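Local atomic coordinates of exotoxin A (Pseudomonas aeruginosa, PDB entry 1IKP), a protein that enters host cells as a three-domain bacterial toxin and acts as an NAD-dependent ADP-ribosyltransferase, probably halting protein synthesis by modifying elongation factor 2. Residues 119-122 / 123-127; 198-201 / 202-205; 185-188 / 189-192. The protein carries 2 engineered substitutions. All blocks are in the same frame, centred on the assembly; numbering follows the deposited sequence.

Interaction 1 of 3, residues 119-122 / 123-127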
ATOM      1  N   GLU A 119      11.360 -18.436  -8.146  1.00 14.84           N
ATOM      2  CA  GLU A 119      12.474 -19.380  -8.160  1.00 14.93           C
ATOM      3  C   GLU A 119      11.858 -20.771  -7.995  1.00 16.86           C
ATOM      4  O   GLU A 119      10.921 -20.951  -7.231  1.00 15.81           O
ATOM      5  CB  GLU A 119      13.437 -19.034  -7.052  1.00 17.08           C
ATOM      6  CG  GLU A 119      13.952 -17.609  -7.235  1.00 19.09           C
ATOM      7  CD  GLU A 119      15.199 -17.329  -6.446  1.00 19.35           C
ATOM      8  OE1 GLU A 119      15.147 -16.506  -5.511  1.00 20.39           O
ATOM      9  OE2 GLU A 119      16.229 -17.951  -6.767  1.00 20.35           O
ATOM     10  N   LEU A 120      12.378 -21.749  -8.729  1.00 16.68           N
ATOM     11  CA  LEU A 120      11.829 -23.105  -8.697  1.00 19.01           C
ATOM     12  C   LEU A 120      12.846 -24.113  -8.188  1.00 21.49           C
ATOM     13  O   LEU A 120      14.034 -24.011  -8.505  1.00 22.22           O
ATOM     14  CB  LEU A 120      11.402 -23.486 -10.113  1.00 20.52           C
ATOM     15  CG  LEU A 120      10.542 -22.452 -10.862  1.00 19.97           C
ATOM     16  CD1 LEU A 120      10.486 -22.788 -12.344  1.00 24.23           C
ATOM     17  CD2 LEU A 120       9.136 -22.410 -10.261  1.00 23.13           C
ATOM     18  N   ASN A 121      12.384 -25.082  -7.395  1.00 23.58           N
ATOM     19  CA  ASN A 121      13.288 -26.110  -6.887  1.00 25.72           C
ATOM     20  C   ASN A 121      13.393 -27.238  -7.908  1.00 29.56           C
ATOM     21  O   ASN A 121      12.807 -27.164  -8.984  1.00 27.38           O
ATOM     22  CB  ASN A 121      12.824 -26.662  -5.523  1.00 25.93           C
ATOM     23  CG  ASN A 121      11.445 -27.311  -5.570  1.00 25.34           C
ATOM     24  OD1 ASN A 121      10.990 -27.782  -6.611  1.00 25.61           O
ATOM     25  ND2 ASN A 121      10.781 -27.353  -4.416  1.00 27.77           N
ATOM     26  N   ALA A 122      14.149 -28.281  -7.574  1.00 33.98           N
ATOM     27  CA  ALA A 122      14.322 -29.411  -8.487  1.00 37.52           C
ATOM     28  C   ALA A 122      12.989 -30.027  -8.900  1.00 38.36           C
ATOM     29  O   ALA A 122      12.797 -30.394 -10.062  1.00 40.37           O
ATOM     30  CB  ALA A 122      15.201 -30.465  -7.842  1.00 37.45           C
ATOM     31  N   GLY A 123      12.074 -30.138  -7.942  1.00 37.83           N
ATOM     32  CA  GLY A 123      10.767 -30.706  -8.220  1.00 35.61           C
ATOM     33  C   GLY A 123       9.901 -29.809  -9.083  1.00 36.04           C
ATOM     34  O   GLY A 123       8.733 -30.115  -9.338  1.00 35.45           O
ATOM     35  N   ASN A 124      10.475 -28.694  -9.527  1.00 35.94           N
ATOM     36  CA  ASN A 124       9.773 -27.736 -10.370  1.00 38.33           C
ATOM     37  C   ASN A 124       8.666 -27.033  -9.589  1.00 31.12           C
ATOM     38  O   ASN A 124       7.707 -26.522 -10.165  1.00 30.19           O
ATOM     39  CB  ASN A 124       9.180 -28.444 -11.591  1.00 55.29           C
ATOM     40  CG  ASN A 124       8.756 -27.477 -12.677  1.00 66.28           C
ATOM     41  OD1 ASN A 124       8.073 -27.857 -13.628  1.00 71.91           O
ATOM     42  ND2 ASN A 124       9.169 -26.221 -12.546  1.00 71.83           N
ATOM     43  N   GLN A 125       8.808 -27.005  -8.272  1.00 26.30           N
ATOM     44  CA  GLN A 125       7.820 -26.354  -7.424  1.00 24.66           C
ATOM     45  C   GLN A 125       8.261 -24.923  -7.145  1.00 20.24           C
ATOM     46  O   GLN A 125       9.452 -24.636  -7.079  1.00 21.11           O
ATOM     47  CB  GLN A 125       7.690 -27.091  -6.097  1.00 25.70           C
ATOM     48  CG  GLN A 125       7.523 -28.589  -6.233  1.00 28.54           C
ATOM     49  CD  GLN A 125       7.495 -29.268  -4.889  1.00 29.60           C
ATOM     50  OE1 GLN A 125       8.370 -29.045  -4.047  1.00 28.15           O
ATOM     51  NE2 GLN A 125       6.488 -30.112  -4.677  1.00 33.88           N
ATOM     52  N   LEU A 126       7.294 -24.034  -6.954  1.00 20.91           N
ATOM     53  CA  LEU A 126       7.600 -22.630  -6.676  1.00 20.54           C
ATOM     54  C   LEU A 126       8.151 -22.557  -5.254  1.00 18.61           C
ATOM     55  O   LEU A 126       7.429 -22.861  -4.295  1.00 20.57           O
ATOM     56  CB  LEU A 126       6.320 -21.805  -6.790  1.00 19.98           C
ATOM     57  CG  LEU A 126       6.436 -20.391  -7.375  1.00 22.33           C
ATOM     58  CD1 LEU A 126       5.046 -19.818  -7.564  1.00 24.85           C
ATOM     59  CD2 LEU A 126       7.273 -19.520  -6.477  1.00 21.88           C
ATOM     60  N   SER A 127       9.419 -22.178  -5.105  1.00 18.56           N
ATOM     61  CA  SER A 127      10.049 -22.096  -3.788  1.00 19.39           C
ATOM     62  C   SER A 127      10.125 -20.681  -3.218  1.00 18.93           C
ATOM     63  O   SER A 127       9.998 -20.495  -2.015  1.00 18.23           O
ATOM     64  CB  SER A 127      11.462 -22.679  -3.832  1.00 19.96           C
ATOM     65  OG  SER A 127      12.329 -21.869  -4.612  1.00 21.90           O
TER
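G123 meets the side chain of N121 as the chain reverses, its backbone N lying 2.9 Å from N121 OD1. N124 follows at the end of a type I turn that runs from N121: its N-H bonds to N121 O at 2.8 Å, coming from above the carbonyl plane, and its ND2 lies 3.7 Å from L120 CD1, the two side chains running alongside one another. The residues belong to the connection of a beta hairpin, strands 112-120 and 126-136, in the receptor-binding domain with its concanavalin-like sheets. Q125 is gripped through both its backbone and its amide. Its N-H reaches N121 OD1 at 2.9 Å from above the amide plane, while N121 ND2 returns a bond of 3.0 Å to Q125 OE1, in plane and on a lone pair. N121 CG sits between its own backbone N and carbonyl carbon (chi1 61°), which folds the amide back over the turn; the two amide planes stand 36° apart. Q125 O takes the backbone N-H of N121 and also the CA-H of L120, 3.3 Å from L120 CA. L126 pairs with L120 as an antiparallel non-hydrogen-bonded pair, L120 CD2 lying 4.4 Å from L126 CG. S127 N donates a nearly straight bond of 2.9 Å to E119 O, whereas the carboxylate of E119 leads away to Y89 and R91.

Interaction 2 of 3, residues 198-201 / 202-205. Engineered in segment 198-201: Q201 (natural residue Pro).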
ATOM      1  N   LEU A 198      -5.736 -12.289  -9.817  1.00 15.16           N
ATOM      2  CA  LEU A 198      -6.193 -12.213 -11.204  1.00 16.41           C
ATOM      3  C   LEU A 198      -5.501 -13.253 -12.094  1.00 16.23           C
ATOM      4  O   LEU A 198      -5.924 -13.491 -13.235  1.00 19.32           O
ATOM      5  CB  LEU A 198      -5.895 -10.839 -11.792  1.00 17.26           C
ATOM      6  CG  LEU A 198      -6.316  -9.608 -11.006  1.00 18.55           C
ATOM      7  CD1 LEU A 198      -6.004  -8.377 -11.814  1.00 19.14           C
ATOM      8  CD2 LEU A 198      -7.789  -9.677 -10.687  1.00 20.37           C
ATOM      9  N   LEU A 199      -4.465 -13.881 -11.560  1.00 15.76           N
ATOM     10  CA  LEU A 199      -3.647 -14.805 -12.339  1.00 16.33           C
ATOM     11  C   LEU A 199      -3.916 -16.266 -12.015  1.00 18.78           C
ATOM     12  O   LEU A 199      -3.531 -16.762 -10.964  1.00 18.47           O
ATOM     13  CB  LEU A 199      -2.168 -14.463 -12.103  1.00 15.51           C
ATOM     14  CG  LEU A 199      -1.822 -12.956 -12.217  1.00 13.51           C
ATOM     15  CD1 LEU A 199      -0.369 -12.744 -11.827  1.00 16.22           C
ATOM     16  CD2 LEU A 199      -2.098 -12.470 -13.627  1.00 16.96           C
ATOM     17  N   ASP A 200      -4.569 -16.950 -12.945  1.00 25.84           N
ATOM     18  CA  ASP A 200      -4.903 -18.353 -12.750  1.00 32.55           C
ATOM     19  C   ASP A 200      -3.664 -19.199 -12.500  1.00 30.18           C
ATOM     20  O   ASP A 200      -3.701 -20.163 -11.736  1.00 26.43           O
ATOM     21  CB  ASP A 200      -5.662 -18.879 -13.969  1.00 51.02           C
ATOM     22  CG  ASP A 200      -7.002 -18.191 -14.158  1.00 62.51           C
ATOM     23  OD1 ASP A 200      -7.025 -16.947 -14.291  1.00 68.09           O
ATOM     24  OD2 ASP A 200      -8.033 -18.895 -14.168  1.00 67.97           O
ATOM     25  N   GLN A 201      -2.560 -18.830 -13.136  1.00 29.79           N
ATOM     26  CA  GLN A 201      -1.319 -19.571 -12.980  1.00 32.67           C
ATOM     27  C   GLN A 201      -0.811 -19.554 -11.544  1.00 27.29           C
ATOM     28  O   GLN A 201       0.041 -20.363 -11.174  1.00 27.75           O
ATOM     29  CB  GLN A 201      -0.257 -19.005 -13.929  1.00 45.07           C
ATOM     30  CG  GLN A 201      -0.564 -19.267 -15.400  1.00 51.01           C
ATOM     31  CD  GLN A 201       0.246 -18.395 -16.337  1.00 52.09           C
ATOM     32  OE1 GLN A 201       1.469 -18.303 -16.218  1.00 44.11           O
ATOM     33  NE2 GLN A 201      -0.433 -17.753 -17.285  1.00 42.27           N
ATOM     34  N   LEU A 202      -1.356 -18.655 -10.728  1.00 22.84           N
ATOM     35  CA  LEU A 202      -0.943 -18.541  -9.336  1.00 24.03           C
ATOM     36  C   LEU A 202      -2.079 -18.722  -8.323  1.00 23.27           C
ATOM     37  O   LEU A 202      -2.025 -18.185  -7.207  1.00 23.02           O
ATOM     38  CB  LEU A 202      -0.269 -17.185  -9.110  1.00 25.89           C
ATOM     39  CG  LEU A 202       1.041 -16.984  -9.872  1.00 29.58           C
ATOM     40  CD1 LEU A 202       1.674 -15.674  -9.449  1.00 31.14           C
ATOM     41  CD2 LEU A 202       1.988 -18.144  -9.588  1.00 31.08           C
ATOM     42  N   ASP A 203      -3.093 -19.494  -8.691  1.00 25.50           N
ATOM     43  CA  ASP A 203      -4.215 -19.719  -7.778  1.00 29.72           C
ATOM     44  C   ASP A 203      -3.748 -20.298  -6.450  1.00 27.11           C
ATOM     45  O   ASP A 203      -2.933 -21.217  -6.425  1.00 25.12           O
ATOM     46  CB  ASP A 203      -5.247 -20.660  -8.401  1.00 45.42           C
ATOM     47  CG  ASP A 203      -5.986 -20.026  -9.555  1.00 52.29           C
ATOM     48  OD1 ASP A 203      -6.413 -18.858  -9.417  1.00 55.45           O
ATOM     49  OD2 ASP A 203      -6.152 -20.697 -10.595  1.00 56.04           O
ATOM     50  N   GLY A 204      -4.261 -19.743  -5.352  1.00 23.45           N
ATOM     51  CA  GLY A 204      -3.901 -20.221  -4.027  1.00 23.36           C
ATOM     52  C   GLY A 204      -2.752 -19.504  -3.340  1.00 21.74           C
ATOM     53  O   GLY A 204      -2.588 -19.597  -2.119  1.00 23.36           O
ATOM     54  N   VAL A 205      -1.955 -18.771  -4.107  1.00 20.15           N
ATOM     55  CA  VAL A 205      -0.824 -18.079  -3.513  1.00 19.89           C
ATOM     56  C   VAL A 205      -1.255 -16.944  -2.583  1.00 17.79           C
ATOM     57  O   VAL A 205      -0.734 -16.808  -1.472  1.00 19.01           O
ATOM     58  CB  VAL A 205       0.126 -17.509  -4.604  1.00 19.13           C
ATOM     59  CG1 VAL A 205       1.256 -16.704  -3.947  1.00 20.51           C
ATOM     60  CG2 VAL A 205       0.720 -18.658  -5.422  1.00 21.60           C
TER
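L199 and L202 are joined by the first bond of a short 3-10 turn: L202 N-H reaches L199 O at 2.9 Å. The next bond, from D203 N to D200 O, is longer at 3.2 Å, and a type II turn from L202 to V205 then leads into helix 205-210, with G204 as its N-cap residue. The tightly packed side is that of the leucines. L199 CD1 lies 4.3 Å from L202 CD1, and both side chains press on F116 of strand 112-120, so the turn is seated on the sheet of the receptor-binding domain. L202 CG stands anti to its carbonyl carbon (chi1 -65°), which brings CD2 back to 3.4 Å from Q201 O. Q201, engineered in place of the natural proline, turns its amide away from the turn, toward weak hydrogen bonds with S46 and Y225. The opposite, acidic side is looser and more open to solvent, with D200 partly exposed and D203 exposed. The carboxylates of D200 and D203 come no closer than 4.4 Å, between D200 OD2 and D203 OD2, and their like charges probably disfavour a nearer approach. K234, which donates to D200 O and forms a long, weak ion pair with D203, probably eases this. D203 bends its carboxylate back over the turn until OD2 is 2.8 Å from D200 O, two acceptors brought together beside the ammonium group of K234.

Interaction 3 of 3, residues 185-188 / 189-192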
ATOM      1  N   LYS A 185     -14.845   0.324 -14.873  1.00 45.42           N
ATOM      2  CA  LYS A 185     -13.497  -0.233 -14.869  1.00 45.31           C
ATOM      3  C   LYS A 185     -12.910  -0.223 -13.463  1.00 41.23           C
ATOM      4  O   LYS A 185     -12.865   0.815 -12.807  1.00 43.28           O
ATOM      5  CB  LYS A 185     -12.590   0.573 -15.800  1.00 51.45           C
ATOM      6  CG  LYS A 185     -13.034   0.585 -17.254  1.00 55.56           C
ATOM      7  CD  LYS A 185     -13.055  -0.816 -17.839  1.00 58.17           C
ATOM      8  CE  LYS A 185     -13.309  -0.779 -19.336  1.00 59.56           C
ATOM      9  NZ  LYS A 185     -12.244  -0.026 -20.056  1.00 59.16           N
ATOM     10  N   ARG A 186     -12.458  -1.385 -13.009  1.00 34.23           N
ATOM     11  CA  ARG A 186     -11.871  -1.515 -11.679  1.00 30.17           C
ATOM     12  C   ARG A 186     -10.417  -1.970 -11.790  1.00 25.49           C
ATOM     13  O   ARG A 186     -10.140  -3.025 -12.370  1.00 22.96           O
ATOM     14  CB  ARG A 186     -12.680  -2.532 -10.862  1.00 31.82           C
ATOM     15  CG  ARG A 186     -12.138  -2.828  -9.467  1.00 35.59           C
ATOM     16  CD  ARG A 186     -13.038  -3.824  -8.731  1.00 38.79           C
ATOM     17  NE  ARG A 186     -12.510  -4.215  -7.423  1.00 41.86           N
ATOM     18  CZ  ARG A 186     -12.415  -3.408  -6.371  1.00 43.87           C
ATOM     19  NH1 ARG A 186     -12.812  -2.143  -6.458  1.00 44.81           N
ATOM     20  NH2 ARG A 186     -11.923  -3.866  -5.226  1.00 43.97           N
ATOM     21  N   TRP A 187      -9.485  -1.176 -11.256  1.00 21.29           N
ATOM     22  CA  TRP A 187      -8.067  -1.552 -11.301  1.00 17.87           C
ATOM     23  C   TRP A 187      -7.392  -1.549  -9.937  1.00 18.14           C
ATOM     24  O   TRP A 187      -6.169  -1.458  -9.838  1.00 18.83           O
ATOM     25  CB  TRP A 187      -7.282  -0.639 -12.255  1.00 18.04           C
ATOM     26  CG  TRP A 187      -7.589  -0.851 -13.698  1.00 17.58           C
ATOM     27  CD1 TRP A 187      -8.336  -0.042 -14.510  1.00 16.96           C
ATOM     28  CD2 TRP A 187      -7.129  -1.926 -14.526  1.00 14.95           C
ATOM     29  NE1 TRP A 187      -8.365  -0.539 -15.788  1.00 17.88           N
ATOM     30  CE2 TRP A 187      -7.631  -1.696 -15.828  1.00 15.80           C
ATOM     31  CE3 TRP A 187      -6.334  -3.065 -14.296  1.00 14.49           C
ATOM     32  CZ2 TRP A 187      -7.367  -2.560 -16.902  1.00 17.12           C
ATOM     33  CZ3 TRP A 187      -6.069  -3.925 -15.365  1.00 15.07           C
ATOM     34  CH2 TRP A 187      -6.585  -3.668 -16.650  1.00 14.04           C
ATOM     35  N   SER A 188      -8.167  -1.664  -8.869  1.00 17.59           N
ATOM     36  CA  SER A 188      -7.566  -1.665  -7.542  1.00 19.07           C
ATOM     37  C   SER A 188      -6.669  -2.871  -7.251  1.00 18.66           C
ATOM     38  O   SER A 188      -5.628  -2.728  -6.613  1.00 17.15           O
ATOM     39  CB  SER A 188      -8.651  -1.553  -6.461  1.00 23.33           C
ATOM     40  OG  SER A 188      -9.608  -2.582  -6.601  1.00 29.05           O
ATOM     41  N   GLU A 189      -7.051  -4.055  -7.718  1.00 17.09           N
ATOM     42  CA  GLU A 189      -6.249  -5.239  -7.458  1.00 17.67           C
ATOM     43  C   GLU A 189      -4.857  -5.143  -8.090  1.00 15.60           C
ATOM     44  O   GLU A 189      -3.877  -5.609  -7.516  1.00 16.43           O
ATOM     45  CB  GLU A 189      -6.975  -6.490  -7.985  1.00 17.93           C
ATOM     46  CG  GLU A 189      -8.329  -6.783  -7.309  1.00 20.08           C
ATOM     47  CD  GLU A 189      -9.517  -6.084  -7.972  1.00 22.00           C
ATOM     48  OE1 GLU A 189      -9.329  -5.224  -8.863  1.00 19.53           O
ATOM     49  OE2 GLU A 189     -10.668  -6.404  -7.590  1.00 21.53           O
ATOM     50  N   TRP A 190      -4.798  -4.526  -9.264  1.00 15.25           N
ATOM     51  CA  TRP A 190      -3.558  -4.354 -10.023  1.00 14.94           C
ATOM     52  C   TRP A 190      -2.453  -3.704  -9.189  1.00 16.20           C
ATOM     53  O   TRP A 190      -1.290  -4.069  -9.288  1.00 17.59           O
ATOM     54  CB  TRP A 190      -3.859  -3.521 -11.278  1.00 14.16           C
ATOM     55  CG  TRP A 190      -2.674  -3.162 -12.122  1.00 14.24           C
ATOM     56  CD1 TRP A 190      -1.953  -1.987 -12.099  1.00 12.56           C
ATOM     57  CD2 TRP A 190      -2.071  -3.975 -13.138  1.00 11.79           C
ATOM     58  NE1 TRP A 190      -0.954  -2.029 -13.033  1.00 13.11           N
ATOM     59  CE2 TRP A 190      -0.999  -3.235 -13.686  1.00 11.29           C
ATOM     60  CE3 TRP A 190      -2.332  -5.266 -13.641  1.00 11.47           C
ATOM     61  CZ2 TRP A 190      -0.190  -3.739 -14.701  1.00 12.30           C
ATOM     62  CZ3 TRP A 190      -1.524  -5.764 -14.656  1.00 12.34           C
ATOM     63  CH2 TRP A 190      -0.461  -4.999 -15.174  1.00 13.85           C
ATOM     64  N   ALA A 191      -2.829  -2.772  -8.328  1.00 16.68           N
ATOM     65  CA  ALA A 191      -1.850  -2.059  -7.522  1.00 16.01           C
ATOM     66  C   ALA A 191      -1.580  -2.688  -6.149  1.00 18.78           C
ATOM     67  O   ALA A 191      -0.693  -2.246  -5.413  1.00 20.93           O
ATOM     68  CB  ALA A 191      -2.302  -0.602  -7.362  1.00 17.53           C
ATOM     69  N   SER A 192      -2.319  -3.736  -5.805  1.00 15.97           N
ATOM     70  CA  SER A 192      -2.148  -4.360  -4.498  1.00 16.01           C
ATOM     71  C   SER A 192      -1.730  -5.805  -4.596  1.00 14.51           C
ATOM     72  O   SER A 192      -1.453  -6.309  -5.677  1.00 14.13           O
ATOM     73  CB  SER A 192      -3.456  -4.304  -3.698  1.00 16.59           C
ATOM     74  OG  SER A 192      -4.401  -5.204  -4.266  1.00 18.13           O
TER
HETATM   75  O   HOH W   1     -11.741  -7.043  -5.387  1.00 44.82           O
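R186 and E189 form a salt bridge three residues apart where the chain enters the short, weakly bonded helix 188-191 of the receptor-binding domain. R186 NE donates to E189 OE2 at 2.9 Å. The arginine chain is extended from CG to NE, whereas the glutamate bends at chi2 (88°), curling its carboxylate back toward the arginine. The two flat groups stand almost perpendicular, 89° apart; OE2 is met on its syn side but from out of the carboxylate plane, and the bond is noticeably bent. A water in the guanidinium plane bridges the pair, accepting from R186 NH2 and donating to E189 OE2. S188 adds a weak bond from OG to E189 OE1, and its CB lies over one face of the guanidinium, toward the rim. R186 also has a long, weak ion pair with D217. Backbone bonding is sparse: A191 N-H reaches S188 O at 3.3 Å, and S192 N-H reaches E189 O. The aromatic contact is an offset edge-to-face pair, the edge of W187 toward the face of W190, with the centroids of the six-membered ring of W187 and the five-membered ring of W190 5.8 Å apart and planes at 81°. Both indoles touch V42, P104 and P110, while W190 NE1 donates to N112 OD1, which helps fix its ring. Beside this pair, the edge of W187 packs at CE3 against W190 CB, which lies near the ring plane, 3.9 Å away.

How the interactions relate
Along the chain interaction 1 comes first, then interaction 3, then interaction 2, all in the receptor-binding domain. In space interaction 2 lies between the others: its centre is about 16 Å from that of interaction 1 and about 15 Å from that of interaction 3, whereas the centres of 1 and 3 lie about 29 Å apart. Interaction 2 touches both, L202 CD2 packing on L126 CD1 at 4.0 Å and L198 CD2 on E189 CB at 4.3 Å. Interaction 1 closes the hairpin 112-120/126-136; the others pack on the same large sheet, interaction 3 through strands 40-49 and 97-106, interaction 2 through 40-49, 112-120 and 126-136, so the chain after strand 164-176 covers that sheet here.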